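Local coordinates for CLIP-associating protein (Drosophila melanogaster, PDB 4G3A), which tracks microtubule plus ends and stabilises dynamic microtubules, supporting mitotic spindle formation, here represented by its N-terminal TOG-like domain, at residues 141-149 / 179-188; 63-73 / 103-113. One frame throughout, in Å; residues are numbered along the deposited sequence.

Interaction 1 (141-149 / 179-188); sequences NAKVREEFL and DPTVNVREAA
In the helical array of this TOG-like domain, helix 142-159 packs against helix 182-199 of HEAT repeat 3, and Arg-145 reaching Asp-179 is a clear instance of how such neighbours are joined. The helices beginning at Ala-142 and Val-182 run nearly parallel, 12° apart, with their axes 9.0 Å from each other. The guanidinium grips the carboxylate side-on: Arg-145 NE reaches Asp-179 OD2 over 2.8 Å, tilted out of the guanidinium plane and somewhat bent, whereas Arg-145 NH2 points almost straight, at 170°, at Asp-179 OD1. Both oxygens offer their syn lone pairs, and the two planes lie nearly coplanar. A bend at chi3 (-63°) swings the guanidinium back over the first turn of its own helix, where CA of Ala-142 sits over one face, toward its rim; the backbone oxygen of His-139 takes up NH1. Asp-179 is itself fixed by an Asx turn, its OD1 also accepting from Thr-181 N on the anti side, so the two donors share one oxygen. Beyond the salt bridge, Val-184 turns CG2 onto the first helix, 3.3 Å from Ala-142 O and 4.0 Å from Ala-142 CB. Farther down the helices, Leu-149 lays CD1 between Ala-187 and Ala-188, 3.9 Å from Ala-187 CB. At the outer margin Glu-146, stretched out with CG anti to the backbone N, rests CG on the Ala-187 methyl, and a water donates both to Glu-146 OE2 and, over 2.7 Å, to Asn-183 O.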
loop_
_atom_site.group_PDB
_atom_site.type_symbol
_atom_site.label_atom_id
_atom_site.label_comp_id
_atom_site.label_asym_id
_atom_site.label_seq_id
_atom_site.Cartn_x
_atom_site.Cartn_y
_atom_site.Cartn_z
ATOM N N ASN A 141 -2.911 12.055 -8.451
ATOM C CA ASN A 141 -1.478 12.150 -8.225
ATOM C C ASN A 141 -0.739 10.998 -8.923
ATOM O O ASN A 141 -1.016 9.832 -8.650
ATOM C CB ASN A 141 -1.210 12.146 -6.718
ATOM C CG ASN A 141 0.248 12.382 -6.382
ATOM O OD1 ASN A 141 1.123 11.610 -6.769
ATOM N ND2 ASN A 141 0.515 13.449 -5.642
ATOM N N ALA A 142 0.176 11.331 -9.836
ATOM C CA ALA A 142 0.902 10.322 -10.611
ATOM C C ALA A 142 1.714 9.389 -9.715
ATOM O O ALA A 142 1.962 8.241 -10.074
ATOM C CB ALA A 142 1.816 10.988 -11.650
ATOM N N LYS A 143 2.148 9.888 -8.559
ATOM C CA LYS A 143 2.962 9.063 -7.673
ATOM C C LYS A 143 2.110 7.976 -7.014
ATOM O O LYS A 143 2.589 6.876 -6.776
ATOM C CB LYS A 143 3.720 9.896 -6.636
ATOM C CG LYS A 143 4.853 9.133 -5.933
ATOM C CD LYS A 143 5.943 8.686 -6.903
ATOM C CE LYS A 143 7.154 8.136 -6.153
ATOM N NZ LYS A 143 8.236 7.598 -7.038
ATOM N N VAL A 144 0.846 8.277 -6.730
ATOM C CA VAL A 144 -0.065 7.227 -6.300
ATOM C C VAL A 144 -0.252 6.174 -7.393
ATOM O O VAL A 144 -0.189 4.969 -7.124
ATOM C CB VAL A 144 -1.445 7.774 -5.917
ATOM C CG1 VAL A 144 -2.410 6.627 -5.633
ATOM C CG2 VAL A 144 -1.338 8.708 -4.705
ATOM N N ARG A 145 -0.497 6.624 -8.621
ATOM C CA ARG A 145 -0.724 5.677 -9.713
ATOM C C ARG A 145 0.498 4.771 -9.880
ATOM O O ARG A 145 0.372 3.564 -10.014
ATOM C CB ARG A 145 -1.074 6.415 -11.011
ATOM C CG ARG A 145 -2.276 7.383 -10.854
ATOM C CD ARG A 145 -2.842 7.814 -12.208
ATOM N NE ARG A 145 -1.904 8.567 -13.035
ATOM C CZ ARG A 145 -1.686 9.878 -12.928
ATOM N NH1 ARG A 145 -2.313 10.588 -11.999
ATOM N NH2 ARG A 145 -0.826 10.482 -13.743
ATOM N N GLU A 146 1.687 5.359 -9.835
ATOM C CA GLU A 146 2.918 4.588 -9.961
ATOM C C GLU A 146 3.157 3.644 -8.776
ATOM O O GLU A 146 3.552 2.492 -8.960
ATOM C CB GLU A 146 4.112 5.526 -10.094
ATOM C CG GLU A 146 5.422 4.777 -10.242
ATOM C CD GLU A 146 6.613 5.699 -10.289
ATOM O OE1 GLU A 146 6.422 6.922 -10.127
ATOM O OE2 GLU A 146 7.740 5.201 -10.485
ATOM N N GLU A 147 2.936 4.143 -7.561
ATOM C CA GLU A 147 3.133 3.331 -6.366
ATOM C C GLU A 147 2.183 2.135 -6.367
ATOM O O GLU A 147 2.581 1.017 -6.026
ATOM C CB GLU A 147 2.953 4.173 -5.090
ATOM C CG GLU A 147 4.105 5.123 -4.792
ATOM C CD GLU A 147 5.367 4.393 -4.364
ATOM O OE1 GLU A 147 5.261 3.238 -3.886
ATOM O OE2 GLU A 147 6.461 4.976 -4.500
ATOM N N PHE A 148 0.935 2.372 -6.757
ATOM C CA PHE A 148 -0.038 1.297 -6.778
ATOM C C PHE A 148 0.372 0.165 -7.718
ATOM O O PHE A 148 0.216 -1.009 -7.371
ATOM C CB PHE A 148 -1.453 1.792 -7.099
ATOM C CG PHE A 148 -2.436 0.670 -7.297
ATOM C CD1 PHE A 148 -2.629 -0.275 -6.295
ATOM C CD2 PHE A 148 -3.131 0.532 -8.500
ATOM C CE1 PHE A 148 -3.505 -1.325 -6.477
ATOM C CE2 PHE A 148 -4.021 -0.520 -8.686
ATOM C CZ PHE A 148 -4.207 -1.441 -7.674
ATOM N N LEU A 149 0.906 0.509 -8.892
ATOM C CA LEU A 149 1.419 -0.522 -9.799
ATOM C C LEU A 149 2.475 -1.348 -9.073
ATOM O O LEU A 149 2.511 -2.567 -9.206
ATOM C CB LEU A 149 1.971 0.089 -11.093
ATOM C CG LEU A 149 0.898 0.697 -12.010
ATOM C CD1 LEU A 149 1.510 1.526 -13.130
ATOM C CD2 LEU A 149 -0.043 -0.372 -12.575
ATOM N N ASP A 179 -0.575 6.951 -19.907
ATOM C CA ASP A 179 -0.660 7.947 -18.838
ATOM C C ASP A 179 0.011 9.246 -19.292
ATOM O O ASP A 179 0.980 9.213 -20.042
ATOM C CB ASP A 179 0.030 7.412 -17.576
ATOM C CG ASP A 179 -0.364 8.172 -16.325
ATOM O OD1 ASP A 179 0.366 9.105 -15.930
ATOM O OD2 ASP A 179 -1.393 7.818 -15.721
ATOM N N PRO A 180 -0.502 10.403 -18.850
ATOM C CA PRO A 180 0.173 11.632 -19.299
ATOM C C PRO A 180 1.558 11.810 -18.684
ATOM O O PRO A 180 2.293 12.692 -19.105
ATOM C CB PRO A 180 -0.764 12.746 -18.816
ATOM C CG PRO A 180 -1.545 12.132 -17.696
ATOM C CD PRO A 180 -1.724 10.685 -18.076
ATOM N N THR A 181 1.896 10.983 -17.699
ATOM C CA THR A 181 3.150 11.111 -16.962
ATOM C C THR A 181 4.104 10.001 -17.375
ATOM O O THR A 181 3.714 8.833 -17.415
ATOM C CB THR A 181 2.894 11.010 -15.433
ATOM O OG1 THR A 181 2.386 12.264 -14.944
ATOM C CG2 THR A 181 4.163 10.663 -14.687
ATOM N N VAL A 182 5.351 10.351 -17.673
ATOM C CA VAL A 182 6.296 9.345 -18.163
ATOM C C VAL A 182 6.621 8.298 -17.097
ATOM O O VAL A 182 6.756 7.118 -17.415
ATOM C CB VAL A 182 7.598 9.970 -18.742
ATOM C CG1 VAL A 182 8.393 10.664 -17.660
ATOM C CG2 VAL A 182 8.442 8.901 -19.424
ATOM N N ASN A 183 6.716 8.720 -15.836
ATOM C CA ASN A 183 7.016 7.783 -14.746
ATOM C C ASN A 183 5.996 6.658 -14.636
ATOM O O ASN A 183 6.340 5.520 -14.313
ATOM C CB ASN A 183 7.092 8.509 -13.406
ATOM C CG ASN A 183 8.119 9.610 -13.402
ATOM O OD1 ASN A 183 7.974 10.611 -14.104
ATOM N ND2 ASN A 183 9.166 9.439 -12.604
ATOM N N VAL A 184 4.735 6.993 -14.883
ATOM C CA VAL A 184 3.672 6.005 -14.843
ATOM C C VAL A 184 3.689 5.117 -16.090
ATOM O O VAL A 184 3.566 3.895 -15.985
ATOM C CB VAL A 184 2.302 6.669 -14.664
ATOM C CG1 VAL A 184 1.201 5.637 -14.778
ATOM C CG2 VAL A 184 2.232 7.366 -13.282
ATOM N N ARG A 185 3.844 5.723 -17.267
ATOM C CA ARG A 185 3.931 4.936 -18.500
ATOM C C ARG A 185 5.008 3.867 -18.352
ATOM O O ARG A 185 4.782 2.697 -18.663
ATOM C CB ARG A 185 4.214 5.820 -19.730
ATOM C CG ARG A 185 3.074 6.782 -20.089
ATOM C CD ARG A 185 3.251 7.408 -21.505
ATOM N NE ARG A 185 4.464 8.221 -21.587
ATOM C CZ ARG A 185 4.524 9.526 -21.315
ATOM N NH1 ARG A 185 3.435 10.197 -20.954
ATOM N NH2 ARG A 185 5.681 10.169 -21.411
ATOM N N GLU A 186 6.177 4.269 -17.865
ATOM C CA GLU A 186 7.289 3.340 -17.668
ATOM C C GLU A 186 7.030 2.285 -16.586
ATOM O O GLU A 186 7.440 1.136 -16.731
ATOM C CB GLU A 186 8.593 4.099 -17.414
ATOM C CG GLU A 186 9.082 4.820 -18.668
ATOM C CD GLU A 186 10.435 5.480 -18.500
ATOM O OE1 GLU A 186 10.828 5.750 -17.345
ATOM O OE2 GLU A 186 11.103 5.735 -19.528
ATOM N N ALA A 187 6.343 2.676 -15.516
ATOM C CA ALA A 187 5.950 1.744 -14.458
ATOM C C ALA A 187 4.966 0.699 -14.978
ATOM O O ALA A 187 5.018 -0.467 -14.592
ATOM C CB ALA A 187 5.319 2.507 -13.304
ATOM N N ALA A 188 4.050 1.139 -15.835
ATOM C CA ALA A 188 3.035 0.260 -16.395
ATOM C C ALA A 188 3.719 -0.823 -17.237
ATOM O O ALA A 188 3.340 -1.998 -17.188
ATOM C CB ALA A 188 2.053 1.065 -17.241
HETATM O O HOH W 1 8.812 4.835 -13.403
#

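Interaction 2 (63-73 / 103-113); sequences FKIAQKSLEAF and RDTVREKAQLL
Leu-70 enters the neighbouring helix as a knob, its side chain lodged among Val-106, Lys-109, Ala-110 and Leu-113, and so illustrates how consecutive HEAT repeats share a core. The helices of 63-73 and 104-113 cross at only 18°, their axes 8.9 Å apart. On the buried flank Leu-70 CD1 lies 4.1 Å from Ala-110 CB, while CD2 meets Leu-113 CD1 at 3.8 Å; the same Leu-113 methyl presses on Phe-73 CB at 3.5 Å. Val-106 continues this seam toward Phe-63. The other flank is polar and looser. There the extended Gln-67, CG anti to the backbone N (chi1 174°), reaches across to Thr-105, whose OG1 donates to Gln-67 OE1 over 2.7 Å, tilted from the carbonyl plane at a C=O...donor angle of 127°, while Gln-67 CG lies alongside Lys-109 CG at 3.6 Å. Replacing Gln-67 with an alanine would probably leave the Thr-105 hydroxyl without this acceptor and the aliphatic part of Lys-109 with less to lean on. Farther along, Glu-71 lies obliquely against the methylenes of Lys-109, but the charged ends do not meet, Glu-71 OE1 standing 4.7 Å from Lys-109 NZ. At the N-terminal end, Arg-103, poorly ordered, sets its CG over the centre of the Phe-63 ring in a CH-pi contact, 3.9 Å from the centroid. The first helices of the two repeats, 47-58 and 88-98, cover the buried flank: Leu-58 touches Leu-70, Leu-54 and Val-91 touch Phe-73, and Val-95 meets Leu-113.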
loop_
_atom_site.group_PDB
_atom_site.type_symbol
_atom_site.label_atom_id
_atom_site.label_comp_id
_atom_site.label_asym_id
_atom_site.label_seq_id
_atom_site.Cartn_x
_atom_site.Cartn_y
_atom_site.Cartn_z
ATOM N N PHE A 63 4.684 15.304 8.551
ATOM C CA PHE A 63 4.858 14.007 7.900
ATOM C C PHE A 63 5.625 13.009 8.760
ATOM O O PHE A 63 5.499 11.801 8.570
ATOM C CB PHE A 63 5.530 14.157 6.533
ATOM C CG PHE A 63 6.969 14.563 6.612
ATOM C CD1 PHE A 63 7.934 13.657 7.019
ATOM C CD2 PHE A 63 7.358 15.850 6.283
ATOM C CE1 PHE A 63 9.259 14.024 7.098
ATOM C CE2 PHE A 63 8.685 16.227 6.358
ATOM C CZ PHE A 63 9.637 15.311 6.766
ATOM N N LYS A 64 6.425 13.509 9.693
ATOM C CA LYS A 64 7.114 12.630 10.629
ATOM C C LYS A 64 6.091 11.918 11.500
ATOM O O LYS A 64 6.181 10.713 11.723
ATOM C CB LYS A 64 8.089 13.418 11.502
ATOM C CG LYS A 64 9.400 13.765 10.818
ATOM C CD LYS A 64 10.052 14.979 11.461
ATOM C CE LYS A 64 11.469 15.167 10.951
ATOM N NZ LYS A 64 11.566 14.835 9.500
ATOM N N ILE A 65 5.117 12.680 11.987
ATOM C CA ILE A 65 4.037 12.137 12.802
ATOM C C ILE A 65 3.092 11.264 11.966
ATOM O O ILE A 65 2.584 10.245 12.440
ATOM C CB ILE A 65 3.258 13.267 13.505
ATOM C CG1 ILE A 65 4.055 13.782 14.705
ATOM C CG2 ILE A 65 1.900 12.790 13.960
ATOM C CD1 ILE A 65 3.550 15.089 15.254
ATOM N N ALA A 66 2.860 11.666 10.722
ATOM C CA ALA A 66 2.072 10.847 9.808
ATOM C C ALA A 66 2.755 9.499 9.609
ATOM O O ALA A 66 2.122 8.443 9.666
ATOM C CB ALA A 66 1.899 11.555 8.483
ATOM N N GLN A 67 4.058 9.538 9.379
ATOM C CA GLN A 67 4.811 8.317 9.146
ATOM C C GLN A 67 4.733 7.391 10.352
ATOM O O GLN A 67 4.581 6.180 10.204
ATOM C CB GLN A 67 6.262 8.638 8.813
ATOM C CG GLN A 67 7.145 7.420 8.690
ATOM C CD GLN A 67 8.495 7.760 8.113
ATOM O OE1 GLN A 67 8.620 8.698 7.325
ATOM N NE2 GLN A 67 9.518 7.001 8.498
ATOM N N LYS A 68 4.839 7.968 11.547
ATOM C CA LYS A 68 4.790 7.183 12.773
ATOM C C LYS A 68 3.414 6.573 12.981
ATOM O O LYS A 68 3.305 5.444 13.446
ATOM C CB LYS A 68 5.193 8.032 13.982
ATOM C CG LYS A 68 6.637 8.502 13.965
ATOM C CD LYS A 68 7.555 7.563 14.730
ATOM C CE LYS A 68 8.460 6.789 13.793
ATOM N NZ LYS A 68 9.006 7.659 12.705
ATOM N N SER A 69 2.364 7.316 12.634
ATOM C CA SER A 69 1.018 6.760 12.681
ATOM C C SER A 69 0.875 5.541 11.754
ATOM O O SER A 69 0.232 4.556 12.117
ATOM C CB SER A 69 -0.023 7.821 12.338
ATOM O OG SER A 69 -0.011 8.117 10.956
ATOM N N LEU A 70 1.478 5.609 10.568
ATOM C CA LEU A 70 1.502 4.462 9.645
ATOM C C LEU A 70 2.225 3.275 10.285
ATOM O O LEU A 70 1.734 2.151 10.283
ATOM C CB LEU A 70 2.197 4.834 8.334
ATOM C CG LEU A 70 1.484 5.823 7.411
ATOM C CD1 LEU A 70 2.434 6.343 6.350
ATOM C CD2 LEU A 70 0.262 5.174 6.770
ATOM N N GLU A 71 3.396 3.543 10.847
ATOM C CA GLU A 71 4.126 2.536 11.603
ATOM C C GLU A 71 3.300 2.017 12.782
ATOM O O GLU A 71 3.332 0.824 13.095
ATOM C CB GLU A 71 5.458 3.113 12.086
ATOM C CG GLU A 71 6.434 3.412 10.945
ATOM C CD GLU A 71 7.728 4.067 11.416
ATOM O OE1 GLU A 71 8.108 5.102 10.835
ATOM O OE2 GLU A 71 8.362 3.556 12.361
ATOM N N ALA A 72 2.549 2.908 13.424
ATOM C CA ALA A 72 1.719 2.507 14.553
ATOM C C ALA A 72 0.625 1.581 14.060
ATOM O O ALA A 72 0.333 0.564 14.692
ATOM C CB ALA A 72 1.119 3.718 15.247
ATOM N N PHE A 73 0.013 1.939 12.932
ATOM C CA PHE A 73 -1.023 1.102 12.363
ATOM C C PHE A 73 -0.422 -0.254 11.983
ATOM O O PHE A 73 -1.034 -1.292 12.207
ATOM C CB PHE A 73 -1.697 1.784 11.159
ATOM C CG PHE A 73 -2.773 2.785 11.540
ATOM C CD1 PHE A 73 -3.819 2.419 12.374
ATOM C CD2 PHE A 73 -2.752 4.076 11.035
ATOM C CE1 PHE A 73 -4.816 3.328 12.722
ATOM C CE2 PHE A 73 -3.745 4.999 11.381
ATOM C CZ PHE A 73 -4.777 4.622 12.226
ATOM N N ARG A 103 7.798 12.680 0.397
ATOM C CA ARG A 103 8.872 12.096 1.194
ATOM C C ARG A 103 8.969 10.585 0.976
ATOM O O ARG A 103 8.014 9.850 1.243
ATOM C CB ARG A 103 8.620 12.380 2.676
ATOM C CG ARG A 103 8.228 13.823 3.005
ATOM C CD ARG A 103 9.385 14.779 2.766
ATOM N NE ARG A 103 9.133 16.109 3.311
ATOM C CZ ARG A 103 9.971 17.137 3.195
ATOM N NH1 ARG A 103 11.122 16.993 2.549
ATOM N NH2 ARG A 103 9.656 18.310 3.725
ATOM N N ASP A 104 10.126 10.112 0.518
ATOM C CA ASP A 104 10.265 8.692 0.196
ATOM C C ASP A 104 9.962 7.741 1.366
ATOM O O ASP A 104 9.369 6.683 1.153
ATOM C CB ASP A 104 11.609 8.370 -0.479
ATOM C CG ASP A 104 12.813 8.839 0.325
ATOM O OD1 ASP A 104 12.628 9.455 1.393
ATOM O OD2 ASP A 104 13.954 8.589 -0.123
ATOM N N THR A 105 10.334 8.117 2.590
ATOM C CA THR A 105 10.142 7.232 3.739
ATOM C C THR A 105 8.664 7.102 4.095
ATOM O O THR A 105 8.232 6.076 4.615
ATOM C CB THR A 105 10.927 7.692 5.007
ATOM O OG1 THR A 105 10.465 8.980 5.435
ATOM C CG2 THR A 105 12.428 7.743 4.746
ATOM N N VAL A 106 7.891 8.149 3.832
ATOM C CA VAL A 106 6.456 8.089 4.081
ATOM C C VAL A 106 5.787 7.098 3.123
ATOM O O VAL A 106 4.972 6.274 3.537
ATOM C CB VAL A 106 5.800 9.490 3.993
ATOM C CG1 VAL A 106 4.300 9.375 3.983
ATOM C CG2 VAL A 106 6.240 10.358 5.167
ATOM N N ARG A 107 6.144 7.158 1.846
ATOM C CA ARG A 107 5.595 6.201 0.883
ATOM C C ARG A 107 5.962 4.775 1.291
ATOM O O ARG A 107 5.153 3.854 1.181
ATOM C CB ARG A 107 6.115 6.494 -0.525
ATOM C CG ARG A 107 5.779 7.890 -1.023
ATOM C CD ARG A 107 6.012 8.009 -2.520
ATOM N NE ARG A 107 7.404 7.739 -2.866
ATOM C CZ ARG A 107 8.364 8.658 -2.851
ATOM N NH1 ARG A 107 8.081 9.906 -2.508
ATOM N NH2 ARG A 107 9.606 8.330 -3.175
ATOM N N GLU A 108 7.190 4.601 1.765
ATOM C CA GLU A 108 7.676 3.288 2.181
ATOM C C GLU A 108 6.800 2.703 3.273
ATOM O O GLU A 108 6.310 1.578 3.163
ATOM C CB GLU A 108 9.107 3.389 2.701
ATOM C CG GLU A 108 10.173 3.381 1.630
ATOM C CD GLU A 108 11.521 3.843 2.161
ATOM O OE1 GLU A 108 11.690 3.889 3.401
ATOM O OE2 GLU A 108 12.406 4.163 1.337
ATOM N N LYS A 109 6.606 3.479 4.333
ATOM C CA LYS A 109 5.837 2.996 5.474
ATOM C C LYS A 109 4.384 2.764 5.082
ATOM O O LYS A 109 3.731 1.866 5.608
ATOM C CB LYS A 109 5.953 3.948 6.665
ATOM C CG LYS A 109 7.389 4.156 7.151
ATOM C CD LYS A 109 8.054 2.834 7.510
ATOM C CE LYS A 109 9.498 3.035 7.967
ATOM N NZ LYS A 109 10.175 1.741 8.206
ATOM N N ALA A 110 3.886 3.560 4.140
ATOM C CA ALA A 110 2.547 3.341 3.609
ATOM C C ALA A 110 2.481 2.013 2.845
ATOM O O ALA A 110 1.573 1.204 3.053
ATOM C CB ALA A 110 2.137 4.501 2.713
ATOM N N GLN A 111 3.457 1.774 1.973
ATOM C CA GLN A 111 3.481 0.519 1.221
ATOM C C GLN A 111 3.606 -0.641 2.212
ATOM O O GLN A 111 2.973 -1.687 2.071
ATOM C CB GLN A 111 4.654 0.510 0.236
ATOM C CG GLN A 111 4.439 1.340 -1.044
ATOM C CD GLN A 111 3.610 0.610 -2.086
ATOM O OE1 GLN A 111 2.895 -0.351 -1.773
ATOM N NE2 GLN A 111 3.689 1.066 -3.334
ATOM N N LEU A 112 4.415 -0.439 3.243
ATOM C CA LEU A 112 4.624 -1.492 4.229
ATOM C C LEU A 112 3.332 -1.786 5.014
ATOM O O LEU A 112 3.007 -2.940 5.267
ATOM C CB LEU A 112 5.803 -1.143 5.151
ATOM C CG LEU A 112 6.191 -2.130 6.256
ATOM C CD1 LEU A 112 6.160 -3.583 5.786
ATOM C CD2 LEU A 112 7.560 -1.771 6.821
ATOM N N LEU A 113 2.584 -0.749 5.377
ATOM C CA LEU A 113 1.270 -0.942 5.996
ATOM C C LEU A 113 0.366 -1.806 5.116
ATOM O O LEU A 113 -0.342 -2.702 5.611
ATOM C CB LEU A 113 0.591 0.418 6.277
ATOM C CG LEU A 113 -0.753 0.389 7.016
ATOM C CD1 LEU A 113 -1.071 1.744 7.742
ATOM C CD2 LEU A 113 -1.900 -0.009 6.088
HETATM O O HOH W 2 4.162 0.869 8.194
#

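Interactions 1 and 2 apply the same principle twice along one solenoid: neighbouring helices meet nearly parallel, and in each a leucine, Leu-149 or Leu-70, packs CD1 beside an alanine. They differ at the N-terminal ends of the helices, where interaction 1 has a two-pronged salt bridge and interaction 2 an arginine over a phenylalanine ring. Their centres lie 20 Å apart, yet they touch, because helices 104-119 and 142-159 are neighbours too. Glu-147 bridges the two contacts: its OE1 probably accepts a hydrogen bond from Gln-111 NE2 at 2.7 Å, and its OE2 forms a long, weak ion pair with Arg-107 NE. The four helices thus form a continuous row.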